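PDB 6JIG: GMP reductase, which probably catalyses the irreversible NADPH-dependent deamination of GMP to IMP, and also binds guanine nucleotides at a regulatory CBS module. Local coordinates for residues E59-R68 against M87-Q95; L373-E382 against C436-L447. The protein carries 1 engineered substitution. All blocks are in the same frame, centred on the assembly; numbering follows the deposited sequence.

Contact 1 of 2, residues E59-R68 against M87-Q95; sequences EQRMAVAMAR and MLREVKRAQ. With 5GP (guanosine-5'-monophosphate), chain C.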
loop_
_atom_site.group_PDB
_atom_site.type_symbol
_atom_site.label_atom_id
_atom_site.label_comp_id
_atom_site.label_asym_id
_atom_site.label_seq_id
_atom_site.Cartn_x
_atom_site.Cartn_y
_atom_site.Cartn_z
ATOM N N GLU A 59 -34.123 12.224 10.629
ATOM C CA GLU A 59 -35.569 12.080 10.470
ATOM C C GLU A 59 -36.156 11.851 11.862
ATOM O O GLU A 59 -35.563 12.300 12.850
ATOM C CB GLU A 59 -35.897 10.981 9.452
ATOM C CG GLU A 59 -35.435 11.436 8.037
ATOM C CD GLU A 59 -35.838 10.523 6.886
ATOM O OE1 GLU A 59 -35.762 10.990 5.730
ATOM O OE2 GLU A 59 -36.205 9.353 7.115
ATOM N N GLN A 60 -37.308 11.180 11.975
ATOM C CA GLN A 60 -38.028 11.215 13.248
ATOM C C GLN A 60 -37.249 10.528 14.373
ATOM O O GLN A 60 -37.282 10.984 15.522
ATOM C CB GLN A 60 -39.431 10.606 13.089
ATOM C CG GLN A 60 -39.457 9.135 12.722
ATOM C CD GLN A 60 -39.620 8.916 11.228
ATOM O OE1 GLN A 60 -39.011 9.612 10.408
ATOM N NE2 GLN A 60 -40.445 7.943 10.865
ATOM N N ARG A 61 -36.536 9.437 14.080
ATOM C CA ARG A 61 -35.851 8.738 15.165
ATOM C C ARG A 61 -34.695 9.565 15.725
ATOM O O ARG A 61 -34.468 9.576 16.942
ATOM C CB ARG A 61 -35.363 7.366 14.698
ATOM C CG ARG A 61 -36.430 6.266 14.829
ATOM C CD ARG A 61 -35.959 4.925 14.267
ATOM N N MET A 62 -33.969 10.278 14.858
ATOM C CA MET A 62 -32.884 11.143 15.324
ATOM C C MET A 62 -33.428 12.343 16.093
ATOM O O MET A 62 -32.887 12.714 17.141
ATOM C CB MET A 62 -32.037 11.615 14.135
ATOM C CG MET A 62 -30.977 12.663 14.501
ATOM S SD MET A 62 -29.705 11.935 15.591
ATOM C CE MET A 62 -28.907 10.787 14.459
ATOM N N ALA A 63 -34.491 12.971 15.578
ATOM C CA ALA A 63 -35.086 14.118 16.259
ATOM C C ALA A 63 -35.556 13.743 17.660
ATOM O O ALA A 63 -35.383 14.514 18.611
ATOM C CB ALA A 63 -36.251 14.680 15.432
ATOM N N VAL A 64 -36.135 12.550 17.812
ATOM C CA VAL A 64 -36.584 12.103 19.132
ATOM C C VAL A 64 -35.396 11.909 20.060
ATOM O O VAL A 64 -35.417 12.320 21.231
ATOM C CB VAL A 64 -37.406 10.810 18.996
ATOM C CG1 VAL A 64 -37.524 10.106 20.357
ATOM C CG2 VAL A 64 -38.778 11.112 18.410
ATOM N N ALA A 65 -34.333 11.285 19.554
ATOM C CA ALA A 65 -33.170 11.017 20.389
ATOM C C ALA A 65 -32.498 12.312 20.823
ATOM O O ALA A 65 -32.096 12.452 21.983
ATOM C CB ALA A 65 -32.195 10.111 19.638
ATOM N N MET A 66 -32.372 13.273 19.910
ATOM C CA MET A 66 -31.681 14.519 20.241
ATOM C C MET A 66 -32.445 15.305 21.302
ATOM O O MET A 66 -31.849 15.840 22.242
ATOM C CB MET A 66 -31.499 15.373 18.986
ATOM C CG MET A 66 -30.515 14.811 17.969
ATOM S SD MET A 66 -28.860 14.600 18.695
ATOM C CE MET A 66 -28.623 16.161 19.553
ATOM N N ALA A 67 -33.762 15.423 21.141
ATOM C CA ALA A 67 -34.562 16.111 22.151
ATOM C C ALA A 67 -34.472 15.411 23.503
ATOM O O ALA A 67 -34.432 16.068 24.555
ATOM C CB ALA A 67 -36.016 16.205 21.679
ATOM N N ARG A 68 -34.446 14.074 23.503
ATOM C CA ARG A 68 -34.341 13.349 24.766
ATOM C C ARG A 68 -33.021 13.623 25.467
ATOM O O ARG A 68 -32.969 13.615 26.699
ATOM C CB ARG A 68 -34.518 11.847 24.543
ATOM C CG ARG A 68 -35.962 11.487 24.269
ATOM C CD ARG A 68 -36.212 9.993 24.221
ATOM N NE ARG A 68 -37.648 9.755 24.082
ATOM C CZ ARG A 68 -38.198 8.675 23.531
ATOM N NH1 ARG A 68 -37.438 7.698 23.053
ATOM N NH2 ARG A 68 -39.519 8.574 23.467
ATOM N N MET A 87 -43.327 12.980 9.671
ATOM C CA MET A 87 -42.208 12.778 10.588
ATOM C C MET A 87 -42.373 13.638 11.828
ATOM O O MET A 87 -42.117 13.186 12.949
ATOM C CB MET A 87 -40.885 13.113 9.898
ATOM C CG MET A 87 -40.532 12.195 8.771
ATOM S SD MET A 87 -38.820 12.501 8.295
ATOM C CE MET A 87 -38.917 14.215 7.839
ATOM N N LEU A 88 -42.799 14.885 11.638
ATOM C CA LEU A 88 -42.975 15.799 12.757
ATOM C C LEU A 88 -44.025 15.278 13.732
ATOM O O LEU A 88 -43.801 15.247 14.949
ATOM C CB LEU A 88 -43.348 17.184 12.226
ATOM C CG LEU A 88 -42.926 18.321 13.156
ATOM C CD1 LEU A 88 -42.565 19.534 12.351
ATOM C CD2 LEU A 88 -44.056 18.643 14.142
ATOM N N ARG A 89 -45.174 14.837 13.212
ATOM C CA ARG A 89 -46.218 14.303 14.084
ATOM C C ARG A 89 -45.750 13.062 14.823
ATOM O O ARG A 89 -46.165 12.828 15.964
ATOM C CB ARG A 89 -47.468 13.987 13.268
ATOM C CG ARG A 89 -48.267 15.212 12.868
ATOM C CD ARG A 89 -49.583 14.792 12.207
ATOM N NE ARG A 89 -49.340 14.268 10.866
ATOM C CZ ARG A 89 -49.463 14.997 9.765
ATOM N NH1 ARG A 89 -49.843 16.270 9.853
ATOM N NH2 ARG A 89 -49.216 14.453 8.582
ATOM N N GLU A 90 -44.901 12.244 14.200
ATOM C CA GLU A 90 -44.372 11.087 14.923
ATOM C C GLU A 90 -43.467 11.519 16.062
ATOM O O GLU A 90 -43.488 10.912 17.144
ATOM C CB GLU A 90 -43.623 10.151 13.977
ATOM C CG GLU A 90 -44.556 9.414 13.018
ATOM C CD GLU A 90 -43.843 8.335 12.222
ATOM O OE1 GLU A 90 -42.973 7.647 12.800
ATOM O OE2 GLU A 90 -44.154 8.186 11.019
ATOM N N VAL A 91 -42.646 12.548 15.837
ATOM C CA VAL A 91 -41.807 13.058 16.918
ATOM C C VAL A 91 -42.680 13.538 18.075
ATOM O O VAL A 91 -42.402 13.261 19.246
ATOM C CB VAL A 91 -40.889 14.181 16.411
ATOM C CG1 VAL A 91 -40.102 14.780 17.585
ATOM C CG2 VAL A 91 -39.918 13.647 15.338
ATOM N N LYS A 92 -43.736 14.287 17.758
ATOM C CA LYS A 92 -44.615 14.821 18.796
ATOM C C LYS A 92 -45.347 13.714 19.534
ATOM O O LYS A 92 -45.715 13.880 20.704
ATOM C CB LYS A 92 -45.611 15.792 18.167
ATOM C CG LYS A 92 -44.973 17.110 17.761
ATOM C CD LYS A 92 -44.159 17.684 18.932
ATOM C CE LYS A 92 -43.753 19.146 18.699
ATOM N NZ LYS A 92 -43.017 19.635 19.926
ATOM N N ARG A 93 -45.535 12.572 18.881
ATOM C CA ARG A 93 -46.255 11.446 19.455
ATOM C C ARG A 93 -45.375 10.578 20.349
ATOM O O ARG A 93 -45.904 9.723 21.074
ATOM C CB ARG A 93 -46.872 10.634 18.301
ATOM C CG ARG A 93 -48.130 9.875 18.633
ATOM C CD ARG A 93 -49.370 10.748 18.707
ATOM N NE ARG A 93 -50.456 9.998 19.332
ATOM C CZ ARG A 93 -51.751 10.204 19.122
ATOM N NH1 ARG A 93 -52.173 11.148 18.285
ATOM N NH2 ARG A 93 -52.629 9.449 19.752
ATOM N N ALA A 94 -44.057 10.813 20.364
ATOM C CA ALA A 94 -43.155 9.949 21.119
ATOM C C ALA A 94 -43.480 9.951 22.610
ATOM O O ALA A 94 -43.384 8.912 23.275
ATOM C CB ALA A 94 -41.709 10.380 20.898
ATOM N N GLN A 95 -43.827 11.113 23.159
ATOM C CA GLN A 95 -44.212 11.229 24.558
ATOM C C GLN A 95 -45.011 12.512 24.729
ATOM O O GLN A 95 -44.972 13.403 23.882
ATOM C CB GLN A 95 -42.991 11.219 25.485
ATOM C CG GLN A 95 -41.984 12.312 25.189
ATOM C CD GLN A 95 -40.637 12.006 25.794
ATOM O OE1 GLN A 95 -39.933 11.090 25.342
ATOM N NE2 GLN A 95 -40.280 12.737 26.843
HETATM P P 5GP C . -46.337 2.404 26.789
HETATM O O1P 5GP C . -46.130 2.282 28.281
HETATM O O2P 5GP C . -47.761 2.710 26.373
HETATM O O3P 5GP C . -45.516 1.484 25.906
HETATM O "O5'" 5GP C . -45.730 3.822 26.436
HETATM C "C5'" 5GP C . -46.605 4.805 25.934
HETATM C "C4'" 5GP C . -45.863 5.901 25.239
HETATM O "O4'" 5GP C . -46.506 6.111 23.946
HETATM C "C3'" 5GP C . -45.957 7.223 25.995
HETATM O "O3'" 5GP C . -44.760 7.986 25.840
HETATM C "C2'" 5GP C . -47.141 7.902 25.314
HETATM O "O2'" 5GP C . -47.196 9.306 25.438
HETATM C "C1'" 5GP C . -46.969 7.442 23.866
HETATM N N9 5GP C . -48.226 7.484 23.123
HETATM C C8 5GP C . -48.480 8.334 22.116
HETATM N N7 5GP C . -49.744 8.160 21.692
HETATM C C5 5GP C . -50.308 7.204 22.470
HETATM C C6 5GP C . -51.572 6.630 22.491
HETATM O O6 5GP C . -52.439 7.003 21.673
HETATM N N1 5GP C . -51.849 5.681 23.392
HETATM C C2 5GP C . -50.924 5.267 24.272
HETATM N N2 5GP C . -51.266 4.301 25.165
HETATM N N3 5GP C . -49.666 5.805 24.276
HETATM C C4 5GP C . -49.346 6.778 23.380
#

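Contact 2 of 2, residues L373-E382 against C436-L447; sequences LGNMLAGTDE and CKGPVGPIVRQL. With 5GP (guanosine-5'-monophosphate), chain B.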
loop_
_atom_site.group_PDB
_atom_site.type_symbol
_atom_site.label_atom_id
_atom_site.label_comp_id
_atom_site.label_asym_id
_atom_site.label_seq_id
_atom_site.Cartn_x
_atom_site.Cartn_y
_atom_site.Cartn_z
ATOM N N LEU A 373 -24.434 19.315 13.742
ATOM C CA LEU A 373 -23.571 18.194 13.392
ATOM C C LEU A 373 -24.236 17.313 12.352
ATOM O O LEU A 373 -25.388 16.898 12.530
ATOM C CB LEU A 373 -23.247 17.344 14.615
ATOM C CG LEU A 373 -22.722 18.064 15.850
ATOM C CD1 LEU A 373 -22.476 17.036 16.938
ATOM C CD2 LEU A 373 -21.430 18.784 15.480
ATOM N N GLY A 374 -23.510 17.031 11.273
ATOM C CA GLY A 374 -23.948 16.035 10.314
ATOM C C GLY A 374 -23.123 14.771 10.476
ATOM O O GLY A 374 -23.575 13.778 11.059
ATOM N N ASN A 375 -21.874 14.828 9.993
ATOM C CA ASN A 375 -21.012 13.648 9.944
ATOM C C ASN A 375 -20.872 12.956 11.298
ATOM O O ASN A 375 -20.904 11.722 11.378
ATOM C CB ASN A 375 -19.632 14.056 9.407
ATOM C CG ASN A 375 -18.729 12.862 9.149
ATOM O OD1 ASN A 375 -19.191 11.786 8.758
ATOM N ND2 ASN A 375 -17.430 13.054 9.348
ATOM N N MET A 376 -20.691 13.724 12.375
ATOM C CA MET A 376 -20.490 13.090 13.677
ATOM C C MET A 376 -21.702 12.278 14.140
ATOM O O MET A 376 -21.540 11.372 14.960
ATOM C CB MET A 376 -20.105 14.145 14.714
ATOM C CG MET A 376 -18.714 14.736 14.446
ATOM S SD MET A 376 -18.350 16.190 15.463
ATOM C CE MET A 376 -17.975 15.296 16.942
ATOM N N LEU A 377 -22.904 12.555 13.623
ATOM C CA LEU A 377 -24.094 11.785 13.984
ATOM C C LEU A 377 -24.542 10.816 12.897
ATOM O O LEU A 377 -25.396 9.954 13.165
ATOM C CB LEU A 377 -25.269 12.724 14.322
ATOM C CG LEU A 377 -24.976 13.837 15.337
ATOM C CD1 LEU A 377 -26.183 14.763 15.495
ATOM C CD2 LEU A 377 -24.558 13.274 16.679
ATOM N N ALA A 378 -24.022 10.943 11.679
ATOM C CA ALA A 378 -24.376 9.998 10.632
ATOM C C ALA A 378 -23.870 8.612 11.011
ATOM O O ALA A 378 -22.905 8.465 11.766
ATOM C CB ALA A 378 -23.790 10.444 9.290
ATOM N N GLY A 379 -24.553 7.587 10.510
ATOM C CA GLY A 379 -24.184 6.227 10.827
ATOM C C GLY A 379 -24.547 5.769 12.219
ATOM O O GLY A 379 -24.215 4.634 12.588
ATOM N N THR A 380 -25.194 6.611 13.018
ATOM C CA THR A 380 -25.713 6.109 14.273
ATOM C C THR A 380 -26.989 5.316 14.005
ATOM O O THR A 380 -27.571 5.379 12.914
ATOM C CB THR A 380 -25.973 7.253 15.251
ATOM O OG1 THR A 380 -26.861 8.200 14.651
ATOM C CG2 THR A 380 -24.652 7.963 15.600
ATOM N N ASP A 381 -27.404 4.543 15.012
ATOM C CA ASP A 381 -28.642 3.776 14.917
ATOM C C ASP A 381 -29.798 4.650 14.452
ATOM O O ASP A 381 -30.573 4.262 13.568
ATOM C CB ASP A 381 -28.984 3.154 16.271
ATOM C CG ASP A 381 -28.068 2.009 16.655
ATOM O OD1 ASP A 381 -27.111 1.700 15.914
ATOM O OD2 ASP A 381 -28.305 1.412 17.722
ATOM N N GLU A 382 -29.926 5.843 15.037
ATOM C CA GLU A 382 -31.080 6.696 14.792
ATOM C C GLU A 382 -30.997 7.464 13.480
ATOM O O GLU A 382 -32.019 7.990 13.027
ATOM C CB GLU A 382 -31.258 7.678 15.956
ATOM C CG GLU A 382 -31.676 7.012 17.266
ATOM C CD GLU A 382 -30.504 6.477 18.071
ATOM O OE1 GLU A 382 -29.364 6.442 17.543
ATOM O OE2 GLU A 382 -30.719 6.086 19.239
ATOM N N CYS A 436 -20.667 2.477 11.012
ATOM C CA CYS A 436 -21.806 2.466 11.927
ATOM C C CYS A 436 -21.355 2.732 13.354
ATOM O O CYS A 436 -20.457 2.057 13.870
ATOM C CB CYS A 436 -22.525 1.121 11.852
ATOM S SG CYS A 436 -23.533 0.953 10.401
ATOM N N LYS A 437 -22.003 3.698 14.003
ATOM C CA LYS A 437 -21.506 4.226 15.265
ATOM C C LYS A 437 -22.262 3.730 16.497
ATOM O O LYS A 437 -21.820 4.009 17.615
ATOM C CB LYS A 437 -21.541 5.761 15.249
ATOM C CG LYS A 437 -20.755 6.445 14.128
ATOM C CD LYS A 437 -20.756 7.967 14.354
ATOM C CE LYS A 437 -19.774 8.699 13.442
ATOM N NZ LYS A 437 -20.225 8.663 12.039
ATOM N N GLY A 438 -23.375 3.017 16.331
ATOM C CA GLY A 438 -24.198 2.628 17.457
ATOM C C GLY A 438 -25.243 3.679 17.777
ATOM O O GLY A 438 -25.496 4.583 16.980
ATOM N N PRO A 439 -25.875 3.584 18.948
ATOM C CA PRO A 439 -26.895 4.576 19.311
ATOM C C PRO A 439 -26.291 5.961 19.498
ATOM O O PRO A 439 -25.150 6.111 19.946
ATOM C CB PRO A 439 -27.467 4.036 20.626
ATOM C CG PRO A 439 -26.393 3.152 21.171
ATOM C CD PRO A 439 -25.725 2.544 19.978
ATOM N N VAL A 440 -27.087 6.982 19.157
ATOM C CA VAL A 440 -26.587 8.359 19.142
ATOM C C VAL A 440 -26.449 8.919 20.558
ATOM O O VAL A 440 -25.636 9.818 20.793
ATOM C CB VAL A 440 -27.494 9.256 18.275
ATOM C CG1 VAL A 440 -28.763 9.594 19.006
ATOM C CG2 VAL A 440 -26.775 10.544 17.885
ATOM N N GLY A 441 -27.222 8.406 21.514
ATOM C CA GLY A 441 -27.200 8.894 22.878
ATOM C C GLY A 441 -25.827 8.942 23.528
ATOM O O GLY A 441 -25.369 9.999 23.976
ATOM N N PRO A 442 -25.146 7.796 23.608
ATOM C CA PRO A 442 -23.796 7.801 24.204
ATOM C C PRO A 442 -22.822 8.708 23.469
ATOM O O PRO A 442 -21.930 9.292 24.099
ATOM C CB PRO A 442 -23.362 6.330 24.121
ATOM C CG PRO A 442 -24.639 5.551 24.019
ATOM C CD PRO A 442 -25.605 6.435 23.269
ATOM N N ILE A 443 -22.965 8.829 22.150
ATOM C CA ILE A 443 -22.090 9.703 21.373
ATOM C C ILE A 443 -22.320 11.161 21.747
ATOM O O ILE A 443 -21.364 11.922 21.954
ATOM C CB ILE A 443 -22.311 9.459 19.871
ATOM C CG1 ILE A 443 -21.664 8.143 19.453
ATOM C CG2 ILE A 443 -21.736 10.588 19.048
ATOM C CD1 ILE A 443 -22.258 7.587 18.205
ATOM N N VAL A 444 -23.592 11.565 21.867
ATOM C CA VAL A 444 -23.924 12.928 22.276
ATOM C C VAL A 444 -23.407 13.208 23.679
ATOM O O VAL A 444 -22.866 14.289 23.952
ATOM C CB VAL A 444 -25.447 13.158 22.178
ATOM C CG1 VAL A 444 -25.843 14.426 22.910
ATOM C CG2 VAL A 444 -25.885 13.236 20.723
ATOM N N ARG A 445 -23.551 12.237 24.589
ATOM C CA ARG A 445 -23.104 12.437 25.965
ATOM C C ARG A 445 -21.593 12.624 26.036
ATOM O O ARG A 445 -21.102 13.455 26.809
ATOM C CB ARG A 445 -23.553 11.263 26.849
ATOM C CG ARG A 445 -25.047 11.274 27.218
ATOM C CD ARG A 445 -25.481 9.961 27.922
ATOM N NE ARG A 445 -26.782 9.504 27.436
ATOM C CZ ARG A 445 -27.037 8.275 26.986
ATOM N NH1 ARG A 445 -26.076 7.353 26.963
ATOM N NH2 ARG A 445 -28.262 7.966 26.567
ATOM N N GLN A 446 -20.839 11.875 25.224
ATOM C CA GLN A 446 -19.389 12.046 25.182
ATOM C C GLN A 446 -19.004 13.405 24.607
ATOM O O GLN A 446 -18.067 14.045 25.101
ATOM C CB GLN A 446 -18.748 10.917 24.374
ATOM N N LEU A 447 -19.709 13.863 23.565
ATOM C CA LEU A 447 -19.431 15.188 23.009
ATOM C C LEU A 447 -19.679 16.283 24.043
ATOM O O LEU A 447 -18.879 17.220 24.176
ATOM C CB LEU A 447 -20.284 15.432 21.760
ATOM C CG LEU A 447 -20.031 14.491 20.593
ATOM C CD1 LEU A 447 -20.901 14.853 19.407
ATOM C CD2 LEU A 447 -18.539 14.519 20.213
HETATM P P 5GP B . -20.723 18.162 8.878
HETATM O O1P 5GP B . -19.286 18.579 8.611
HETATM O O2P 5GP B . -21.113 16.865 8.198
HETATM O O3P 5GP B . -21.135 18.250 10.327
HETATM O "O5'" 5GP B . -21.535 19.349 8.185
HETATM C "C5'" 5GP B . -22.930 19.282 7.930
HETATM C "C4'" 5GP B . -23.416 20.558 7.273
HETATM O "O4'" 5GP B . -22.953 20.604 5.904
HETATM C "C3'" 5GP B . -24.925 20.714 7.135
HETATM O "O3'" 5GP B . -25.563 21.109 8.343
HETATM C "C2'" 5GP B . -25.059 21.727 5.984
HETATM O "O2'" 5GP B . -24.922 23.069 6.433
HETATM C "C1'" 5GP B . -23.821 21.418 5.138
HETATM N N9 5GP B . -24.148 20.695 3.903
HETATM C C8 5GP B . -24.837 19.550 3.783
HETATM N N7 5GP B . -24.879 19.224 2.465
HETATM C C5 5GP B . -24.188 20.172 1.786
HETATM C C6 5GP B . -23.881 20.372 0.447
HETATM O O6 5GP B . -24.271 19.543 -0.401
HETATM N N1 5GP B . -23.168 21.450 0.087
HETATM C C2 5GP B . -22.741 22.342 0.992
HETATM N N2 5GP B . -22.020 23.417 0.600
HETATM N N3 5GP B . -23.010 22.172 2.310
HETATM C C4 5GP B . -23.730 21.097 2.705
HETATM O O HOH W 1 -29.636 6.718 21.365
#

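Contact 1 of 2, residues E59-R68 against M87-Q95
Arg68 grips Gln95 side-on, with NE and NH2 both donating to the one acceptor Gln95 OE1. Arg68 NE lies 2.9 Å from Gln95 OE1 in a fairly straight bond (153°), Arg68 NH2 is 3.2 Å from the same oxygen, and OE1 sits at the guanidinium edge, close to its plane. Val64 CG1 packs over the centre of one face of the same group. Near the other end Gln60, bent at chi2 (-97°), makes a weak hydrogen bond from NE2 to Glu90 OE1 (3.2 Å), with amide and carboxylate nearly perpendicular. Both helices belong to the outer layer of the TIM barrel, following strands 49-51 and 72-75, and they run in roughly the same direction, 36° apart. Apolar packing fills the interface between these polar ends. Val91 CG2 rests 3.7 Å from Gln60 CA and also meets Ala63 CB, while Val64 CG2 touches Ala94 CB at 3.9 Å. Met87 SD lies 3.5 Å from Glu59 CB, where the two side chains cross at a slant; Glu59 OE1 is hydrogen-bonded to His76. On the ligand side, Arg93 reads the guanine of the CBS-bound GMP through NE to N7 (3.1 Å) and NH2 to O6.

Contact 2 of 2, residues L373-E382 against C436-L447
The carboxylate of Glu382 reaches the first turn of helix 440-457, where Val440 N donates to OE1 on its syn side, 2.8 Å away and 31° out of the carboxylate plane. The other oxygen, OE2, accepts from a water that in turn takes the N-H of Gly441, so both oxygens are tied to the start of the helix, whose amides probably favour the negative charge. A bend at chi2 (85°) folds the glutamate back onto this end. The Asp381 carboxylate lies against the peptide joining Gly438 and Pro439, and Asp381 N donates to Gly438 O at 2.7 Å. Farther along, Arg445 lays one face of its guanidinium over Gly441 C and forms a salt bridge with Glu69. Residues 373-382 leave the eighth strand of the TIM barrel, and the segment 436-447 leads into the last barrel helix. Gly374 N and Asn375 N donate to the phosphate of the active-site GMP, so this loop forms part of the phosphate-binding end of the barrel. Lys437 reaches along this loop, turning at chi4 (69°) so that NZ donates to Ala378 O (2.7 Å) and Asn375 O (3.2 Å). Lys437 N also donates to Gly379 O at 2.8 Å. Here the chain makes a type II turn from Leu377 to Thr380, with Thr380 OG1 donating to Leu377 O across it. Hydrophobic contacts complete the interface: Leu373 CD1 and Leu447 CD1 meet tip to tip, 3.7 Å apart. Met376 CE presses tightly on Leu447 CD2 (3.4 Å), Thr380 CG2 meets Ile443 CD1, and Leu377 CD2 packs on Val440 CG2 at 3.7 Å.

From the N terminus, contact 1 comes first: the chain runs along helix 60-68, passes through barrel strand 72-75 and continues into helix 81-93, which lies beside the first helix, closing a loop of 18 residues. Contact 2 opens at the end of the eighth strand and, 53 residues further on, closes with 436-447, which leads into helix 440-457. The two are in series, neither nested nor crossed. In space they adjoin, because helix 60-68 also touches the segments of contact 2: Met62 packs on Thr380, and Ala65 on Val440. Together they join the first and last parts of the closed barrel, with the GMP of the CBS module beside contact 1 and the active-site GMP beside contact 2.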